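Nucleoporin nup120 (Schizosaccharomyces pombe, PDB 4GQ2) serves as a structural component of the nuclear pore complex, whose components can also act as docking or interaction partners for transiently associated nuclear transport factors. Local coordinates at residues S71-R75 with I86-S90; G192-I196 with E207-D212; S296-L300 with S311-L315; T406-V410 with I422-H426. All coordinates share one frame; numbering follows the deposited sequence.

All four contacts lie in the beta-propeller family region and follow one another along the chain, each closing before the next opens. Contacts 1, 2 and 3 each join two adjacent antiparallel strands of a hairpin, but in three different sheets: 73-79 with 83-88, 193-199 with 204-210, and 297-302 with 309-317. Their centres stand about 24 to 31 Å apart, contacts 2 and 3 being the closest pair, and none touches another. Contact 4 is of another kind, a loop against helix 419-428; its centre is about 60 Å from that of contact 2, across the chain's centre. The propeller region thus combines successive sheets with helices inserted between strands 390-395 and 520-525, consistent with a structural role in the pore.

Contact 1: S71-R75 with I86-S90; sequences SQTLR and IFDVS
Thr73 has both its backbone polar atoms engaged by the two residues that follow the neighbouring strand 83-88: its N gives a nearly straight bond to Ser90 OG (3.1 Å), and its O takes the N-H of Val89 at 2.8 Å. Beyond it, Arg75 and Phe87 form an antiparallel hydrogen-bonded pair, with Arg75 N to Phe87 O at 2.8 Å and Phe87 N to Arg75 O at 2.9 Å. Asp88 OD1 accepts the N-H of Ser90 (2.8 Å), an Asx turn that shapes the chain where strand 83-88 runs out; this strand and 73-79 are the two arms of a β-hairpin within a mixed sheet of the beta-propeller domain. The other carboxylate oxygen, Asp88 OD2, receives NE2 of the poorly ordered Gln72 at 3.3 Å. Asp88 OD2 lies in the amide plane of Gln72, whereas NE2 approaches from above the carboxylate plane, 60° out of it; Ser99 OG is a second partner of the same oxygen. Apolar atoms fill in between: Val89 CG1 sits 3.7 Å from Arg75 CB. From there the Arg75 chain, bent at chi2 (71°), leads away from the hairpin partner, and its guanidinium bonds to Ser77 OG, Tyr536 O and Lys539 O. Thr73 OG1 is taken up by Asp526 OD2.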
loop_
_atom_site.group_PDB
_atom_site.type_symbol
_atom_site.label_atom_id
_atom_site.label_comp_id
_atom_site.label_asym_id
_atom_site.label_seq_id
_atom_site.Cartn_x
_atom_site.Cartn_y
_atom_site.Cartn_z
ATOM N N SER A 71 -14.318 16.342 -22.338
ATOM C CA SER A 71 -12.938 16.742 -22.631
ATOM C C SER A 71 -11.892 15.686 -22.282
ATOM O O SER A 71 -11.956 15.054 -21.226
ATOM C CB SER A 71 -12.592 18.034 -21.892
ATOM O OG SER A 71 -13.609 19.006 -22.045
ATOM N N GLN A 72 -10.929 15.500 -23.179
ATOM C CA GLN A 72 -9.730 14.747 -22.841
ATOM C C GLN A 72 -8.641 15.732 -22.426
ATOM O O GLN A 72 -8.465 16.776 -23.056
ATOM C CB GLN A 72 -9.266 13.858 -23.998
ATOM C CG GLN A 72 -8.421 12.675 -23.535
ATOM C CD GLN A 72 -8.375 11.524 -24.527
ATOM O OE1 GLN A 72 -8.501 11.718 -25.739
ATOM N NE2 GLN A 72 -8.188 10.310 -24.012
ATOM N N THR A 73 -7.942 15.403 -21.341
ATOM C CA THR A 73 -6.884 16.251 -20.808
ATOM C C THR A 73 -5.582 15.460 -20.832
ATOM O O THR A 73 -5.441 14.446 -20.150
ATOM C CB THR A 73 -7.218 16.758 -19.389
ATOM O OG1 THR A 73 -8.507 17.386 -19.392
ATOM C CG2 THR A 73 -6.193 17.764 -18.921
ATOM N N LEU A 74 -4.642 15.926 -21.644
ATOM C CA LEU A 74 -3.445 15.161 -21.957
ATOM C C LEU A 74 -2.176 15.842 -21.487
ATOM O O LEU A 74 -1.978 17.035 -21.706
ATOM C CB LEU A 74 -3.371 14.895 -23.462
ATOM C CG LEU A 74 -4.559 14.147 -24.085
ATOM C CD1 LEU A 74 -4.389 14.068 -25.596
ATOM C CD2 LEU A 74 -4.728 12.755 -23.475
ATOM N N ARG A 75 -1.309 15.068 -20.851
ATOM C CA ARG A 75 -0.049 15.592 -20.385
ATOM C C ARG A 75 1.097 15.069 -21.241
ATOM O O ARG A 75 1.332 13.860 -21.319
ATOM C CB ARG A 75 0.148 15.261 -18.902
ATOM C CG ARG A 75 1.588 15.234 -18.422
ATOM C CD ARG A 75 2.231 16.609 -18.365
ATOM N NE ARG A 75 3.672 16.441 -18.197
ATOM C CZ ARG A 75 4.322 16.600 -17.051
ATOM N NH1 ARG A 75 3.671 16.973 -15.953
ATOM N NH2 ARG A 75 5.632 16.385 -17.006
ATOM N N ILE A 86 2.896 10.811 -23.850
ATOM C CA ILE A 86 1.582 11.386 -23.575
ATOM C C ILE A 86 0.804 10.525 -22.587
ATOM O O ILE A 86 0.575 9.341 -22.831
ATOM C CB ILE A 86 0.741 11.550 -24.859
ATOM C CG1 ILE A 86 1.523 12.326 -25.920
ATOM C CG2 ILE A 86 -0.580 12.243 -24.548
ATOM C CD1 ILE A 86 1.041 12.095 -27.336
ATOM N N PHE A 87 0.404 11.141 -21.479
ATOM C CA PHE A 87 -0.416 10.503 -20.458
ATOM C C PHE A 87 -1.780 11.192 -20.358
ATOM O O PHE A 87 -1.861 12.419 -20.313
ATOM C CB PHE A 87 0.284 10.594 -19.106
ATOM C CG PHE A 87 1.431 9.633 -18.934
ATOM C CD1 PHE A 87 2.645 9.836 -19.587
ATOM C CD2 PHE A 87 1.308 8.534 -18.081
ATOM C CE1 PHE A 87 3.711 8.953 -19.408
ATOM C CE2 PHE A 87 2.364 7.650 -17.898
ATOM C CZ PHE A 87 3.574 7.863 -18.557
ATOM N N ASP A 88 -2.850 10.403 -20.324
ATOM C CA ASP A 88 -4.186 10.937 -20.072
ATOM C C ASP A 88 -4.315 11.305 -18.590
ATOM O O ASP A 88 -4.159 10.457 -17.711
ATOM C CB ASP A 88 -5.260 9.922 -20.479
ATOM C CG ASP A 88 -6.683 10.456 -20.306
ATOM O OD1 ASP A 88 -6.867 11.491 -19.638
ATOM O OD2 ASP A 88 -7.630 9.836 -20.836
ATOM N N VAL A 89 -4.597 12.575 -18.317
ATOM C CA VAL A 89 -4.693 13.054 -16.940
ATOM C C VAL A 89 -6.078 13.616 -16.638
ATOM O O VAL A 89 -6.236 14.420 -15.713
ATOM C CB VAL A 89 -3.599 14.099 -16.614
ATOM C CG1 VAL A 89 -2.213 13.484 -16.748
ATOM C CG2 VAL A 89 -3.724 15.321 -17.520
ATOM N N SER A 90 -7.072 13.181 -17.417
ATOM C CA SER A 90 -8.460 13.633 -17.259
ATOM C C SER A 90 -8.979 13.323 -15.867
ATOM O O SER A 90 -8.793 12.217 -15.369
ATOM C CB SER A 90 -9.379 12.957 -18.277
ATOM O OG SER A 90 -8.814 12.980 -19.573
#

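Contact 2: G192-I196 with E207-D212; sequences GLTKI and EQHIDD
Lys195 and Gln208 form an antiparallel hydrogen-bonded pair, Lys195 N to Gln208 O at 3.0 Å and Gln208 N to Lys195 O at 2.8 Å, in strand segments running at 156° to each other. On the face that carries Thr194 and Ile196, Glu207 reaches diagonally past its own pair partner Ile196: Thr194 OG1, set anti to the backbone N (chi1 -177°), donates to Glu207 OE2 at 2.7 Å. It meets that oxygen on the anti side, 17° out of the carboxylate plane. Ser167 OG bonds to the same OE2, which is therefore gripped twice, while Ile196 CG1 runs alongside the glutamate chain. On the other face, Lys195 and Gln208 lie side by side and point the same way, with Lys195 CD 3.5 Å from Gln208 OE1. Their polar ends share Asn267, which offers OD1 to Lys195 NZ and ND2 to Gln208 OE1. Next to them Leu193 and Ile210 cross obliquely, Leu193 CD2 touching Ile210 CG2 and CD1, each at 3.9 Å, and Leu262 of strand 258-263 packs on both. Such a hairpin, forming the third and fourth strands of a four-stranded antiparallel meander with the following sheet packed against one face, is the pattern of a beta-propeller blade.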
loop_
_atom_site.group_PDB
_atom_site.type_symbol
_atom_site.label_atom_id
_atom_site.label_comp_id
_atom_site.label_asym_id
_atom_site.label_seq_id
_atom_site.Cartn_x
_atom_site.Cartn_y
_atom_site.Cartn_z
ATOM N N GLY A 192 11.519 37.413 -37.138
ATOM C CA GLY A 192 10.633 36.921 -38.189
ATOM C C GLY A 192 9.545 35.966 -37.725
ATOM O O GLY A 192 9.593 35.433 -36.615
ATOM N N LEU A 193 8.567 35.744 -38.598
ATOM C CA LEU A 193 7.378 34.966 -38.268
ATOM C C LEU A 193 6.732 34.386 -39.526
ATOM O O LEU A 193 6.421 35.116 -40.467
ATOM C CB LEU A 193 6.368 35.840 -37.509
ATOM C CG LEU A 193 5.049 35.223 -37.030
ATOM C CD1 LEU A 193 5.238 34.440 -35.737
ATOM C CD2 LEU A 193 4.002 36.309 -36.845
ATOM N N THR A 194 6.523 33.075 -39.523
ATOM C CA THR A 194 5.899 32.384 -40.647
ATOM C C THR A 194 4.551 31.774 -40.261
ATOM O O THR A 194 4.323 31.423 -39.101
ATOM C CB THR A 194 6.823 31.285 -41.227
ATOM O OG1 THR A 194 6.204 30.692 -42.373
ATOM C CG2 THR A 194 7.098 30.190 -40.203
ATOM N N LYS A 195 3.657 31.664 -41.238
ATOM C CA LYS A 195 2.449 30.872 -41.064
ATOM C C LYS A 195 2.529 29.671 -41.994
ATOM O O LYS A 195 2.477 29.814 -43.217
ATOM C CB LYS A 195 1.180 31.693 -41.333
ATOM C CG LYS A 195 -0.104 30.944 -41.002
ATOM C CD LYS A 195 -1.347 31.644 -41.534
ATOM C CE LYS A 195 -1.848 32.711 -40.575
ATOM N NZ LYS A 195 -3.017 33.443 -41.137
ATOM N N ILE A 196 2.687 28.491 -41.404
ATOM C CA ILE A 196 2.690 27.249 -42.158
ATOM C C ILE A 196 1.255 26.739 -42.289
ATOM O O ILE A 196 0.589 26.505 -41.282
ATOM C CB ILE A 196 3.601 26.193 -41.494
ATOM C CG1 ILE A 196 5.034 26.736 -41.384
ATOM C CG2 ILE A 196 3.566 24.880 -42.272
ATOM C CD1 ILE A 196 5.922 25.984 -40.416
ATOM N N GLU A 207 3.696 28.266 -47.139
ATOM C CA GLU A 207 3.912 29.240 -46.066
ATOM C C GLU A 207 3.329 30.609 -46.405
ATOM O O GLU A 207 2.959 30.872 -47.550
ATOM C CB GLU A 207 5.405 29.384 -45.742
ATOM C CG GLU A 207 6.185 28.076 -45.721
ATOM C CD GLU A 207 7.477 28.176 -44.937
ATOM O OE1 GLU A 207 8.515 27.678 -45.430
ATOM O OE2 GLU A 207 7.453 28.750 -43.826
ATOM N N GLN A 208 3.232 31.465 -45.393
ATOM C CA GLN A 208 2.934 32.880 -45.591
ATOM C C GLN A 208 3.913 33.716 -44.771
ATOM O O GLN A 208 3.998 33.572 -43.547
ATOM C CB GLN A 208 1.485 33.214 -45.217
ATOM C CG GLN A 208 0.452 32.741 -46.230
ATOM C CD GLN A 208 -0.975 33.106 -45.852
ATOM O OE1 GLN A 208 -1.308 33.260 -44.677
ATOM N NE2 GLN A 208 -1.828 33.239 -46.857
ATOM N N HIS A 209 4.666 34.564 -45.468
ATOM C CA HIS A 209 5.617 35.484 -44.851
ATOM C C HIS A 209 4.834 36.580 -44.186
ATOM O O HIS A 209 4.041 37.266 -44.837
ATOM C CB HIS A 209 6.532 36.066 -45.927
ATOM C CG HIS A 209 7.934 36.368 -45.450
ATOM N ND1 HIS A 209 8.992 35.594 -45.773
ATOM C CD2 HIS A 209 8.431 37.404 -44.660
ATOM C CE1 HIS A 209 10.108 36.104 -45.215
ATOM N NE2 HIS A 209 9.763 37.213 -44.535
ATOM N N ILE A 210 5.021 36.743 -42.879
ATOM C CA ILE A 210 4.330 37.795 -42.134
ATOM C C ILE A 210 5.298 38.942 -41.847
ATOM O O ILE A 210 6.389 38.731 -41.313
ATOM C CB ILE A 210 3.667 37.256 -40.844
ATOM C CG1 ILE A 210 2.508 36.316 -41.201
ATOM C CG2 ILE A 210 3.167 38.401 -39.970
ATOM C CD1 ILE A 210 1.957 35.528 -40.030
ATOM N N ASP A 211 4.875 40.152 -42.207
ATOM C CA ASP A 211 5.763 41.313 -42.280
ATOM C C ASP A 211 5.817 42.175 -41.020
ATOM O O ASP A 211 6.504 43.199 -41.006
ATOM C CB ASP A 211 5.386 42.171 -43.496
ATOM C CG ASP A 211 5.632 41.453 -44.815
ATOM O OD1 ASP A 211 6.781 41.021 -45.047
ATOM O OD2 ASP A 211 4.680 41.322 -45.618
ATOM N N ASP A 212 5.112 41.751 -39.969
ATOM C CA ASP A 212 5.020 42.509 -38.711
ATOM C C ASP A 212 4.708 43.987 -38.970
ATOM O O ASP A 212 5.406 44.879 -38.475
ATOM C CB ASP A 212 6.305 42.362 -37.874
ATOM C CG ASP A 212 6.382 41.036 -37.129
ATOM O OD1 ASP A 212 5.392 40.273 -37.132
ATOM O OD2 ASP A 212 7.441 40.759 -36.526
#

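Contact 3: S296-L300 with S311-L315; sequences SFIAL and SIYKL
Phe297 and Lys314 face each other as a non-hydrogen-bonded pair, and the lysine's aliphatic chain lies obliquely by the ring, CD 3.5 Å from Phe297 CE1. A bend at chi2 (86°) of Lys314 brings CD there and carries CE on to Ser296 OG at 3.3 Å. The same ring touches Ile312 CG2 through CD1 (4.2 Å), meets Phe362 edge-to-face and packs on Leu352 of the adjoining strand 346-354. On the opposite face of the hairpin the tight spot is Leu300 CD2, obliquely placed 3.5 Å from Tyr313 CE1; Ile298 and Tyr313, although directly paired, approach more loosely, CB to CB 4.5 Å. Solvent reaches the contact at Lys314, which is partly exposed, whereas its neighbours in the two strands are buried. Replacing Phe297 with an alanine would probably open a gap beside Ile312 and leave the methylenes of Lys314 without their aromatic support and Phe362 without its edge-to-face mate. Beneath the side chains the ladder is regular: Ile298 N and O both bond to Tyr313, Leu300 N and O both to Ser311, the last at 2.7 Å from Ser311 N to Leu300 O. The hydrogen bonds between the two strand segments are thus all backbone to backbone, so this inner hairpin of a four-stranded propeller sheet depends on its side chains for apolar fit rather than for pairing of charges.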
loop_
_atom_site.group_PDB
_atom_site.type_symbol
_atom_site.label_atom_id
_atom_site.label_comp_id
_atom_site.label_asym_id
_atom_site.label_seq_id
_atom_site.Cartn_x
_atom_site.Cartn_y
_atom_site.Cartn_z
ATOM N N SER A 296 -10.112 37.408 -24.048
ATOM C CA SER A 296 -10.414 38.831 -24.110
ATOM C C SER A 296 -9.505 39.616 -23.167
ATOM O O SER A 296 -9.308 40.821 -23.343
ATOM C CB SER A 296 -11.890 39.065 -23.758
ATOM O OG SER A 296 -12.285 40.406 -23.986
ATOM N N PHE A 297 -8.959 38.928 -22.167
ATOM C CA PHE A 297 -8.014 39.538 -21.237
ATOM C C PHE A 297 -6.624 38.943 -21.404
ATOM O O PHE A 297 -6.477 37.787 -21.796
ATOM C CB PHE A 297 -8.478 39.379 -19.793
ATOM C CG PHE A 297 -9.796 40.030 -19.507
ATOM C CD1 PHE A 297 -9.854 41.351 -19.087
ATOM C CD2 PHE A 297 -10.982 39.316 -19.645
ATOM C CE1 PHE A 297 -11.072 41.953 -18.814
ATOM C CE2 PHE A 297 -12.204 39.913 -19.375
ATOM C CZ PHE A 297 -12.248 41.233 -18.959
ATOM N N ILE A 298 -5.616 39.751 -21.103
ATOM C CA ILE A 298 -4.226 39.390 -21.309
ATOM C C ILE A 298 -3.424 39.802 -20.090
ATOM O O ILE A 298 -3.481 40.953 -19.669
ATOM C CB ILE A 298 -3.644 40.096 -22.558
ATOM C CG1 ILE A 298 -4.215 39.478 -23.833
ATOM C CG2 ILE A 298 -2.124 40.010 -22.588
ATOM C CD1 ILE A 298 -4.297 40.441 -24.994
ATOM N N ALA A 299 -2.683 38.851 -19.529
ATOM C CA ALA A 299 -1.735 39.149 -18.474
ATOM C C ALA A 299 -0.341 39.274 -19.074
ATOM O O ALA A 299 0.029 38.519 -19.977
ATOM C CB ALA A 299 -1.774 38.080 -17.397
ATOM N N LEU A 300 0.419 40.239 -18.569
ATOM C CA LEU A 300 1.737 40.555 -19.102
ATOM C C LEU A 300 2.715 40.795 -17.960
ATOM O O LEU A 300 2.376 41.447 -16.968
ATOM C CB LEU A 300 1.655 41.768 -20.043
ATOM C CG LEU A 300 2.887 42.630 -20.357
ATOM C CD1 LEU A 300 3.975 41.856 -21.090
ATOM C CD2 LEU A 300 2.472 43.856 -21.158
ATOM N N SER A 311 0.737 43.107 -15.563
ATOM C CA SER A 311 -0.305 43.962 -16.125
ATOM C C SER A 311 -1.450 43.140 -16.704
ATOM O O SER A 311 -1.246 42.016 -17.157
ATOM C CB SER A 311 0.273 44.868 -17.213
ATOM O OG SER A 311 1.056 45.902 -16.653
ATOM N N ILE A 312 -2.653 43.706 -16.675
ATOM C CA ILE A 312 -3.799 43.132 -17.379
ATOM C C ILE A 312 -4.314 44.126 -18.424
ATOM O O ILE A 312 -4.382 45.328 -18.167
ATOM C CB ILE A 312 -4.924 42.691 -16.410
ATOM C CG1 ILE A 312 -4.477 41.466 -15.596
ATOM C CG2 ILE A 312 -6.214 42.387 -17.168
ATOM C CD1 ILE A 312 -5.465 40.996 -14.541
ATOM N N TYR A 313 -4.653 43.614 -19.604
ATOM C CA TYR A 313 -5.182 44.419 -20.694
ATOM C C TYR A 313 -6.487 43.830 -21.207
ATOM O O TYR A 313 -6.642 42.610 -21.271
ATOM C CB TYR A 313 -4.184 44.477 -21.852
ATOM C CG TYR A 313 -2.905 45.229 -21.565
ATOM C CD1 TYR A 313 -1.862 44.621 -20.869
ATOM C CD2 TYR A 313 -2.723 46.541 -22.010
ATOM C CE1 TYR A 313 -0.685 45.300 -20.609
ATOM C CE2 TYR A 313 -1.541 47.228 -21.759
ATOM C CZ TYR A 313 -0.528 46.599 -21.057
ATOM O OH TYR A 313 0.650 47.257 -20.788
ATOM N N LYS A 314 -7.414 44.706 -21.581
ATOM C CA LYS A 314 -8.654 44.303 -22.234
ATOM C C LYS A 314 -8.493 44.433 -23.744
ATOM O O LYS A 314 -7.968 45.435 -24.236
ATOM C CB LYS A 314 -9.821 45.174 -21.744
ATOM C CG LYS A 314 -11.172 44.873 -22.379
ATOM C CD LYS A 314 -11.911 43.749 -21.666
ATOM C CE LYS A 314 -13.115 43.252 -22.460
ATOM N NZ LYS A 314 -14.270 44.192 -22.439
ATOM N N LEU A 315 -8.926 43.408 -24.471
ATOM C CA LEU A 315 -8.979 43.472 -25.923
ATOM C C LEU A 315 -10.390 43.845 -26.358
ATOM O O LEU A 315 -11.365 43.173 -26.005
ATOM C CB LEU A 315 -8.568 42.144 -26.565
ATOM C CG LEU A 315 -7.602 42.146 -27.762
ATOM C CD1 LEU A 315 -7.703 40.824 -28.499
ATOM C CD2 LEU A 315 -7.809 43.295 -28.743
#

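Contact 4: T406-V410 with I422-H426; sequences TFFDV and IWLQH
Phe408 plugs against Ile422 and Trp423 of helix 419-428. Its CB points toward the helix, and chi1 of 64° sets CG between the backbone N and the carbonyl carbon, which aims the ring at the pair. CD1 comes first, 4.1 Å from Ile422 CG2. Farther out CE1 lies between that methyl and the indole, 3.5 Å from Trp423 NE1, while CE2 on the other side meets Ile422 CD1 at 4.0 Å. The tip, CZ, comes within 3.4 Å of Trp423 CD1. Ile422 CG2 sits over one face of the phenyl ring, a CH-pi contact 3.8 Å from its centroid; the Phe408 ring and the five-membered ring of Trp423 meet obliquely, their planes 49° apart. This packing belongs to a helical insertion of the propeller region, which runs between strands 390-395 and 520-525 of one mixed sheet. Helix 492-515 of that insertion backs the cluster: Tyr500 meets both Phe408 and Trp423 edge-to-face and bonds through OH to Phe408 N, and the Trp503 ring lies parallel to that of Trp423. With an alanine in place of Trp423, the tip of Phe408 would probably lose the surface it rests on and be freer to turn, and Trp503 would lack its flat neighbour. Thr406, which is exposed, comes at His426 from the opposite direction, its OG1 over the face of the imidazole and 2.9 Å from His426 NE2. Thr406 O lies obliquely by the indole, 4.1 Å from Trp423 CH2.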
loop_
_atom_site.group_PDB
_atom_site.type_symbol
_atom_site.label_atom_id
_atom_site.label_comp_id
_atom_site.label_asym_id
_atom_site.label_seq_id
_atom_site.Cartn_x
_atom_site.Cartn_y
_atom_site.Cartn_z
ATOM N N THR A 406 14.494 10.799 6.759
ATOM C CA THR A 406 13.770 9.895 7.653
ATOM C C THR A 406 14.713 8.934 8.371
ATOM O O THR A 406 15.721 8.498 7.807
ATOM C CB THR A 406 12.697 9.080 6.904
ATOM O OG1 THR A 406 13.330 8.183 5.979
ATOM C CG2 THR A 406 11.714 10.013 6.176
ATOM N N PHE A 407 14.358 8.589 9.608
ATOM C CA PHE A 407 15.262 7.884 10.510
ATOM C C PHE A 407 14.511 6.983 11.495
ATOM O O PHE A 407 13.446 7.346 11.998
ATOM C CB PHE A 407 16.117 8.923 11.261
ATOM C CG PHE A 407 16.939 8.357 12.387
ATOM C CD1 PHE A 407 18.203 7.822 12.145
ATOM C CD2 PHE A 407 16.459 8.375 13.695
ATOM C CE1 PHE A 407 18.965 7.300 13.182
ATOM C CE2 PHE A 407 17.215 7.853 14.735
ATOM C CZ PHE A 407 18.470 7.318 14.478
ATOM N N PHE A 408 15.072 5.806 11.764
ATOM C CA PHE A 408 14.607 4.961 12.868
ATOM C C PHE A 408 15.740 4.110 13.454
ATOM O O PHE A 408 16.675 3.748 12.749
ATOM C CB PHE A 408 13.429 4.083 12.441
ATOM C CG PHE A 408 13.760 3.084 11.362
ATOM C CD1 PHE A 408 13.750 3.457 10.018
ATOM C CD2 PHE A 408 14.059 1.758 11.688
ATOM C CE1 PHE A 408 14.049 2.530 9.024
ATOM C CE2 PHE A 408 14.358 0.828 10.698
ATOM C CZ PHE A 408 14.346 1.214 9.365
ATOM N N ASP A 409 15.658 3.808 14.745
ATOM C CA ASP A 409 16.605 2.899 15.374
ATOM C C ASP A 409 16.290 1.468 14.957
ATOM O O ASP A 409 15.162 1.163 14.565
ATOM C CB ASP A 409 16.560 3.020 16.900
ATOM C CG ASP A 409 17.099 4.347 17.404
ATOM O OD1 ASP A 409 17.774 5.068 16.635
ATOM O OD2 ASP A 409 16.845 4.668 18.583
ATOM N N VAL A 410 17.298 0.607 15.035
ATOM C CA VAL A 410 17.143 -0.804 14.758
ATOM C C VAL A 410 16.015 -1.364 15.635
ATOM O O VAL A 410 16.068 -1.233 16.856
ATOM C CB VAL A 410 18.483 -1.547 14.977
ATOM C CG1 VAL A 410 18.270 -3.043 15.133
ATOM C CG2 VAL A 410 19.440 -1.265 13.824
ATOM N N ILE A 422 10.735 -2.417 6.905
ATOM C CA ILE A 422 10.491 -0.991 7.172
ATOM C C ILE A 422 11.063 -0.082 6.087
ATOM O O ILE A 422 10.368 0.818 5.597
ATOM C CB ILE A 422 11.013 -0.564 8.558
ATOM C CG1 ILE A 422 10.295 -1.353 9.666
ATOM C CG2 ILE A 422 10.843 0.937 8.751
ATOM C CD1 ILE A 422 11.012 -1.330 11.005
ATOM N N TRP A 423 12.313 -0.328 5.697
ATOM C CA TRP A 423 12.942 0.461 4.625
ATOM C C TRP A 423 12.273 0.283 3.288
ATOM O O TRP A 423 12.130 1.235 2.533
ATOM C CB TRP A 423 14.426 0.145 4.513
ATOM C CG TRP A 423 15.304 1.022 5.367
ATOM C CD1 TRP A 423 16.089 0.643 6.454
ATOM C CD2 TRP A 423 15.535 2.469 5.217
ATOM N NE1 TRP A 423 16.768 1.728 6.972
ATOM C CE2 TRP A 423 16.477 2.849 6.281
ATOM C CE3 TRP A 423 15.064 3.451 4.352
ATOM C CZ2 TRP A 423 16.909 4.156 6.449
ATOM C CZ3 TRP A 423 15.513 4.767 4.530
ATOM C CH2 TRP A 423 16.415 5.107 5.553
ATOM N N LEU A 424 11.854 -0.941 2.985
ATOM C CA LEU A 424 11.172 -1.228 1.729
ATOM C C LEU A 424 9.845 -0.471 1.672
ATOM O O LEU A 424 9.543 0.178 0.670
ATOM C CB LEU A 424 10.940 -2.727 1.578
ATOM C CG LEU A 424 10.443 -3.266 0.240
ATOM C CD1 LEU A 424 11.561 -3.215 -0.792
ATOM C CD2 LEU A 424 9.914 -4.688 0.398
ATOM N N GLN A 425 9.068 -0.538 2.754
ATOM C CA GLN A 425 7.827 0.227 2.839
ATOM C C GLN A 425 8.063 1.713 2.587
ATOM O O GLN A 425 7.388 2.317 1.754
ATOM C CB GLN A 425 7.129 0.027 4.183
ATOM C CG GLN A 425 5.915 -0.887 4.109
ATOM C CD GLN A 425 4.672 -0.283 4.759
ATOM O OE1 GLN A 425 3.612 -0.909 4.797
ATOM N NE2 GLN A 425 4.796 0.942 5.262
ATOM N N HIS A 426 9.045 2.276 3.283
ATOM C CA HIS A 426 9.378 3.686 3.167
ATOM C C HIS A 426 9.762 4.114 1.770
ATOM O O HIS A 426 9.322 5.158 1.293
ATOM C CB HIS A 426 10.484 4.056 4.156
ATOM C CG HIS A 426 11.003 5.460 3.977
ATOM N ND1 HIS A 426 12.116 5.735 3.272
ATOM C CD2 HIS A 426 10.497 6.684 4.407
ATOM C CE1 HIS A 426 12.323 7.064 3.261
ATOM N NE2 HIS A 426 11.331 7.644 3.957
#